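Class II aldolase/adducin N-terminal domain-containing protein (Thermoplasma acidophilum, PDB 3M4R) binds a zinc ion through its N-terminal class II aldolase/adducin-like domain and probably acts as an oxidoreductase of the short-chain dehydrogenase family, its substrate unknown. Local coordinates at residues G37-D49 / E116-H130. Numbering follows the deposited sequence.
With ZN (zinc ion), chain B.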
loop_
_atom_site.group_PDB
_atom_site.type_symbol
_atom_site.label_atom_id
_atom_site.label_comp_id
_atom_site.label_asym_id
_atom_site.label_seq_id
_atom_site.Cartn_x
_atom_site.Cartn_y
_atom_site.Cartn_z
ATOM N N GLY A 37 4.055 14.096 -0.141
ATOM C CA GLY A 37 4.074 13.698 1.280
ATOM C C GLY A 37 3.346 12.392 1.626
ATOM O O GLY A 37 3.521 11.855 2.747
ATOM N N GLY A 38 2.526 11.866 0.694
ATOM C CA GLY A 38 1.660 10.714 0.994
ATOM C C GLY A 38 2.204 9.389 0.452
ATOM O O GLY A 38 3.379 9.291 0.069
ATOM N N GLY A 39 1.361 8.378 0.419
ATOM C CA GLY A 39 1.780 7.045 0.002
ATOM C C GLY A 39 2.155 6.201 1.208
ATOM O O GLY A 39 2.502 6.718 2.271
ATOM N N ASN A 40 2.100 4.899 1.047
ATOM C CA ASN A 40 2.390 4.050 2.156
ATOM C C ASN A 40 2.658 2.628 1.673
ATOM O O ASN A 40 2.178 2.202 0.630
ATOM C CB ASN A 40 1.291 4.171 3.249
ATOM C CG ASN A 40 -0.065 4.489 2.684
ATOM O OD1 ASN A 40 -0.691 3.619 2.085
ATOM N ND2 ASN A 40 -0.509 5.746 2.816
ATOM N N THR A 41 3.500 1.952 2.420
ATOM C CA THR A 41 3.909 0.634 2.130
ATOM C C THR A 41 3.761 -0.235 3.373
ATOM O O THR A 41 3.649 0.280 4.519
ATOM C CB THR A 41 5.381 0.651 1.755
ATOM O OG1 THR A 41 6.118 1.321 2.806
ATOM C CG2 THR A 41 5.569 1.409 0.394
ATOM N N SER A 42 3.878 -1.544 3.160
ATOM C CA SER A 42 3.733 -2.495 4.237
ATOM C C SER A 42 4.332 -3.843 3.886
ATOM O O SER A 42 4.525 -4.156 2.731
ATOM C CB SER A 42 2.286 -2.665 4.618
ATOM O OG SER A 42 1.559 -3.357 3.629
ATOM N N VAL A 43 4.702 -4.584 4.913
ATOM C CA VAL A 43 5.127 -5.949 4.766
ATOM C C VAL A 43 4.468 -6.783 5.880
ATOM O O VAL A 43 4.436 -6.348 7.024
ATOM C CB VAL A 43 6.651 -6.077 4.809
ATOM C CG1 VAL A 43 7.209 -5.503 6.083
ATOM C CG2 VAL A 43 7.072 -7.546 4.545
ATOM N N LYS A 44 3.929 -7.943 5.514
ATOM C CA LYS A 44 3.398 -8.903 6.477
ATOM C C LYS A 44 4.508 -9.862 6.941
ATOM O O LYS A 44 5.237 -10.455 6.133
ATOM C CB LYS A 44 2.230 -9.675 5.879
ATOM C CG LYS A 44 1.033 -8.770 5.583
ATOM C CD LYS A 44 -0.047 -9.526 4.829
ATOM C CE LYS A 44 -1.192 -8.571 4.378
ATOM N NZ LYS A 44 -0.786 -7.604 3.297
ATOM N N THR A 45 4.677 -9.966 8.261
ATOM C CA THR A 45 5.871 -10.569 8.801
ATOM C C THR A 45 5.560 -11.374 10.035
ATOM O O THR A 45 4.481 -11.253 10.594
ATOM C CB THR A 45 6.904 -9.454 9.061
ATOM O OG1 THR A 45 8.205 -10.041 9.213
ATOM C CG2 THR A 45 6.532 -8.603 10.261
ATOM N N THR A 46 6.502 -12.215 10.460
ATOM C CA THR A 46 6.351 -13.010 11.701
ATOM C C THR A 46 7.211 -12.451 12.784
ATOM O O THR A 46 8.408 -12.244 12.577
ATOM C CB THR A 46 6.769 -14.446 11.409
ATOM O OG1 THR A 46 6.018 -14.879 10.291
ATOM C CG2 THR A 46 6.515 -15.412 12.568
ATOM N N GLU A 47 6.599 -12.211 13.956
ATOM C CA GLU A 47 7.277 -11.654 15.085
ATOM C C GLU A 47 6.789 -12.344 16.369
ATOM O O GLU A 47 5.754 -13.016 16.370
ATOM C CB GLU A 47 6.959 -10.165 15.206
ATOM C CG GLU A 47 7.181 -9.412 13.957
ATOM C CD GLU A 47 7.062 -7.905 14.129
ATOM O OE1 GLU A 47 6.657 -7.423 15.224
ATOM O OE2 GLU A 47 7.361 -7.201 13.138
ATOM N N ARG A 48 7.572 -12.206 17.432
ATOM C CA ARG A 48 7.161 -12.634 18.770
ATOM C C ARG A 48 6.569 -11.447 19.455
ATOM O O ARG A 48 7.135 -10.371 19.396
ATOM C CB ARG A 48 8.370 -13.140 19.593
ATOM N N ASP A 49 5.431 -11.607 20.122
ATOM C CA ASP A 49 4.871 -10.462 20.840
ATOM C C ASP A 49 5.383 -10.465 22.248
ATOM O O ASP A 49 6.152 -11.358 22.640
ATOM C CB ASP A 49 3.338 -10.365 20.714
ATOM C CG ASP A 49 2.587 -11.350 21.568
ATOM O OD1 ASP A 49 3.196 -12.108 22.343
ATOM O OD2 ASP A 49 1.348 -11.349 21.428
ATOM N N GLU A 116 -4.273 4.696 6.142
ATOM C CA GLU A 116 -4.637 3.751 5.070
ATOM C C GLU A 116 -4.257 2.329 5.346
ATOM O O GLU A 116 -4.219 1.511 4.413
ATOM C CB GLU A 116 -3.984 4.213 3.734
ATOM C CG GLU A 116 -4.320 5.669 3.500
ATOM C CD GLU A 116 -4.273 6.108 2.059
ATOM O OE1 GLU A 116 -3.192 6.659 1.678
ATOM O OE2 GLU A 116 -5.314 5.955 1.339
ATOM N N THR A 117 -4.033 1.993 6.621
ATOM C CA THR A 117 -3.542 0.683 6.979
ATOM C C THR A 117 -4.418 -0.439 6.496
ATOM O O THR A 117 -3.911 -1.521 6.150
ATOM C CB THR A 117 -3.310 0.562 8.532
ATOM O OG1 THR A 117 -2.209 1.412 8.902
ATOM C CG2 THR A 117 -3.008 -0.862 8.910
ATOM N N PHE A 118 -5.722 -0.232 6.494
ATOM C CA PHE A 118 -6.616 -1.313 6.065
ATOM C C PHE A 118 -6.504 -1.660 4.580
ATOM O O PHE A 118 -6.774 -2.799 4.217
ATOM C CB PHE A 118 -8.047 -1.045 6.427
ATOM C CG PHE A 118 -8.315 -1.202 7.910
ATOM C CD1 PHE A 118 -8.281 -2.445 8.489
ATOM C CD2 PHE A 118 -8.509 -0.106 8.711
ATOM C CE1 PHE A 118 -8.503 -2.600 9.855
ATOM C CE2 PHE A 118 -8.753 -0.257 10.089
ATOM C CZ PHE A 118 -8.741 -1.515 10.653
ATOM N N LEU A 119 -6.016 -0.736 3.736
ATOM C CA LEU A 119 -5.736 -1.124 2.316
ATOM C C LEU A 119 -4.716 -2.251 2.267
ATOM O O LEU A 119 -4.767 -3.182 1.409
ATOM C CB LEU A 119 -5.200 0.045 1.480
ATOM C CG LEU A 119 -6.046 1.309 1.338
ATOM C CD1 LEU A 119 -5.318 2.400 0.498
ATOM C CD2 LEU A 119 -7.428 0.981 0.751
ATOM N N HIS A 120 -3.778 -2.160 3.190
ATOM C CA HIS A 120 -2.660 -3.094 3.276
ATOM C C HIS A 120 -3.068 -4.435 3.903
ATOM O O HIS A 120 -2.704 -5.559 3.415
ATOM C CB HIS A 120 -1.567 -2.420 4.081
ATOM C CG HIS A 120 -0.982 -1.229 3.374
ATOM N ND1 HIS A 120 0.163 -1.329 2.604
ATOM C CD2 HIS A 120 -1.384 0.063 3.295
ATOM C CE1 HIS A 120 0.429 -0.138 2.077
ATOM N NE2 HIS A 120 -0.489 0.727 2.479
ATOM N N ALA A 121 -3.780 -4.322 5.009
ATOM C CA ALA A 121 -4.157 -5.520 5.796
ATOM C C ALA A 121 -5.053 -6.426 4.992
ATOM O O ALA A 121 -4.939 -7.640 5.083
ATOM C CB ALA A 121 -4.872 -5.125 7.154
ATOM N N PHE A 122 -5.930 -5.823 4.194
ATOM C CA PHE A 122 -6.975 -6.537 3.481
ATOM C C PHE A 122 -6.545 -7.082 2.101
ATOM O O PHE A 122 -7.350 -7.709 1.453
ATOM C CB PHE A 122 -8.189 -5.657 3.255
ATOM C CG PHE A 122 -8.984 -5.333 4.497
ATOM C CD1 PHE A 122 -8.827 -6.029 5.680
ATOM C CD2 PHE A 122 -9.939 -4.341 4.443
ATOM C CE1 PHE A 122 -9.604 -5.708 6.778
ATOM C CE2 PHE A 122 -10.722 -4.016 5.520
ATOM C CZ PHE A 122 -10.553 -4.692 6.695
ATOM N N LEU A 123 -5.305 -6.890 1.702
ATOM C CA LEU A 123 -4.791 -7.510 0.469
ATOM C C LEU A 123 -3.837 -8.633 0.856
ATOM O O LEU A 123 -2.867 -8.410 1.619
ATOM C CB LEU A 123 -4.073 -6.466 -0.365
ATOM C CG LEU A 123 -4.994 -5.483 -1.095
ATOM C CD1 LEU A 123 -4.164 -4.329 -1.726
ATOM C CD2 LEU A 123 -5.796 -6.224 -2.122
ATOM N N PRO A 124 -4.103 -9.862 0.359
ATOM C CA PRO A 124 -3.399 -11.011 0.884
ATOM C C PRO A 124 -2.124 -11.305 0.120
ATOM O O PRO A 124 -1.975 -12.427 -0.454
ATOM C CB PRO A 124 -4.413 -12.152 0.657
ATOM C CG PRO A 124 -5.074 -11.778 -0.601
ATOM C CD PRO A 124 -5.246 -10.272 -0.476
ATOM N N TYR A 125 -1.254 -10.313 0.076
ATOM C CA TYR A 125 0.088 -10.446 -0.422
ATOM C C TYR A 125 1.029 -9.912 0.652
ATOM O O TYR A 125 0.684 -8.999 1.441
ATOM C CB TYR A 125 0.268 -9.645 -1.719
ATOM C CG TYR A 125 0.110 -10.412 -3.046
ATOM C CD1 TYR A 125 1.053 -11.362 -3.437
ATOM C CD2 TYR A 125 -0.939 -10.127 -3.930
ATOM C CE1 TYR A 125 0.941 -12.080 -4.653
ATOM C CE2 TYR A 125 -1.058 -10.795 -5.179
ATOM C CZ TYR A 125 -0.114 -11.791 -5.532
ATOM O OH TYR A 125 -0.193 -12.487 -6.744
ATOM N N LYS A 126 2.212 -10.504 0.727
ATOM C CA LYS A 126 3.175 -10.125 1.753
ATOM C C LYS A 126 3.514 -8.626 1.691
ATOM O O LYS A 126 3.530 -7.947 2.735
ATOM C CB LYS A 126 4.426 -10.994 1.659
ATOM C CG LYS A 126 5.412 -10.845 2.773
ATOM C CD LYS A 126 6.509 -11.876 2.660
ATOM C CE LYS A 126 7.633 -11.588 3.672
ATOM N NZ LYS A 126 7.253 -11.968 5.077
ATOM N N PHE A 127 3.814 -8.121 0.505
ATOM C CA PHE A 127 4.185 -6.707 0.327
ATOM C C PHE A 127 3.068 -5.980 -0.415
ATOM O O PHE A 127 2.525 -6.486 -1.373
ATOM C CB PHE A 127 5.498 -6.555 -0.510
ATOM C CG PHE A 127 6.730 -6.980 0.217
ATOM C CD1 PHE A 127 7.071 -8.347 0.305
ATOM C CD2 PHE A 127 7.561 -6.038 0.814
ATOM C CE1 PHE A 127 8.205 -8.752 0.972
ATOM C CE2 PHE A 127 8.716 -6.460 1.514
ATOM C CZ PHE A 127 9.027 -7.805 1.583
ATOM N N VAL A 128 2.751 -4.766 0.023
ATOM C CA VAL A 128 1.769 -3.913 -0.614
ATOM C C VAL A 128 2.369 -2.507 -0.671
ATOM O O VAL A 128 2.975 -2.014 0.298
ATOM C CB VAL A 128 0.462 -3.864 0.198
ATOM C CG1 VAL A 128 -0.539 -2.908 -0.437
ATOM C CG2 VAL A 128 -0.155 -5.274 0.364
HETATM N N MSE A 129 2.152 -1.843 -1.803
HETATM C CA MSE A 129 2.613 -0.479 -2.012
HETATM C C MSE A 129 1.477 0.371 -2.544
HETATM O O MSE A 129 0.758 -0.022 -3.466
HETATM C CB MSE A 129 3.757 -0.499 -3.015
HETATM C CG MSE A 129 4.967 -1.202 -2.440
HETATM SE SE MSE A 129 6.408 -1.158 -3.760
HETATM C CE MSE A 129 7.615 -2.201 -2.671
ATOM N N HIS A 130 1.344 1.551 -1.967
ATOM C CA HIS A 130 0.292 2.493 -2.280
ATOM C C HIS A 130 0.935 3.855 -2.569
ATOM O O HIS A 130 1.637 4.373 -1.712
ATOM C CB HIS A 130 -0.639 2.655 -1.087
ATOM C CG HIS A 130 -1.757 3.603 -1.330
ATOM N ND1 HIS A 130 -2.366 3.726 -2.565
ATOM C CD2 HIS A 130 -2.353 4.509 -0.516
ATOM C CE1 HIS A 130 -3.310 4.651 -2.477
ATOM N NE2 HIS A 130 -3.297 5.158 -1.258
HETATM ZN ZN ZN B . -4.131 6.989 -0.364
HETATM O O HOH W 1 -1.090 8.690 1.805
HETATM O O HOH W 2 1.463 -6.051 3.391
HETATM O O HOH W 3 -5.007 8.605 0.482
#
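G39 lies with its CA 3.2 Å from H130 O; its positive phi suits glycine, since a CB would run into the carbonyl O of G38. Strand 40-48 then pairs antiparallel with strand 127-131, both interior strands of the sheet. The amide of N40 suits its place as donor and acceptor at once: ND2 gives an almost straight bond (176°) to E116 OE1 on the anti side, tilted 27° from the carboxylate plane, while OD1 takes H120 NE2 at 2.9 Å, in the imidazole plane. S42, small enough to fit beside that ring, hydrogen-bonds its other nitrogen, ND1, through OG at 2.7 Å, fixing the imidazole's rotation. Branched, apolar V43, on the helix 16-28 side, lays a methyl, CG2, over the F127 ring, 3.7 Å from its centroid, a CH-pi contact. K44 runs extended until chi4 (69°) turns NZ onto H120 O, L123 O and Y125 O, all within 2.8 Å, and a water shared with S42 OG. A methionine in its place would probably leave these carbonyls without their common donor and the end of helix 117-121 and following loop less firmly held. E116 and H130 bind zinc with H132 and H188; N40, second-shell, is likely to steady the chelating carboxylate.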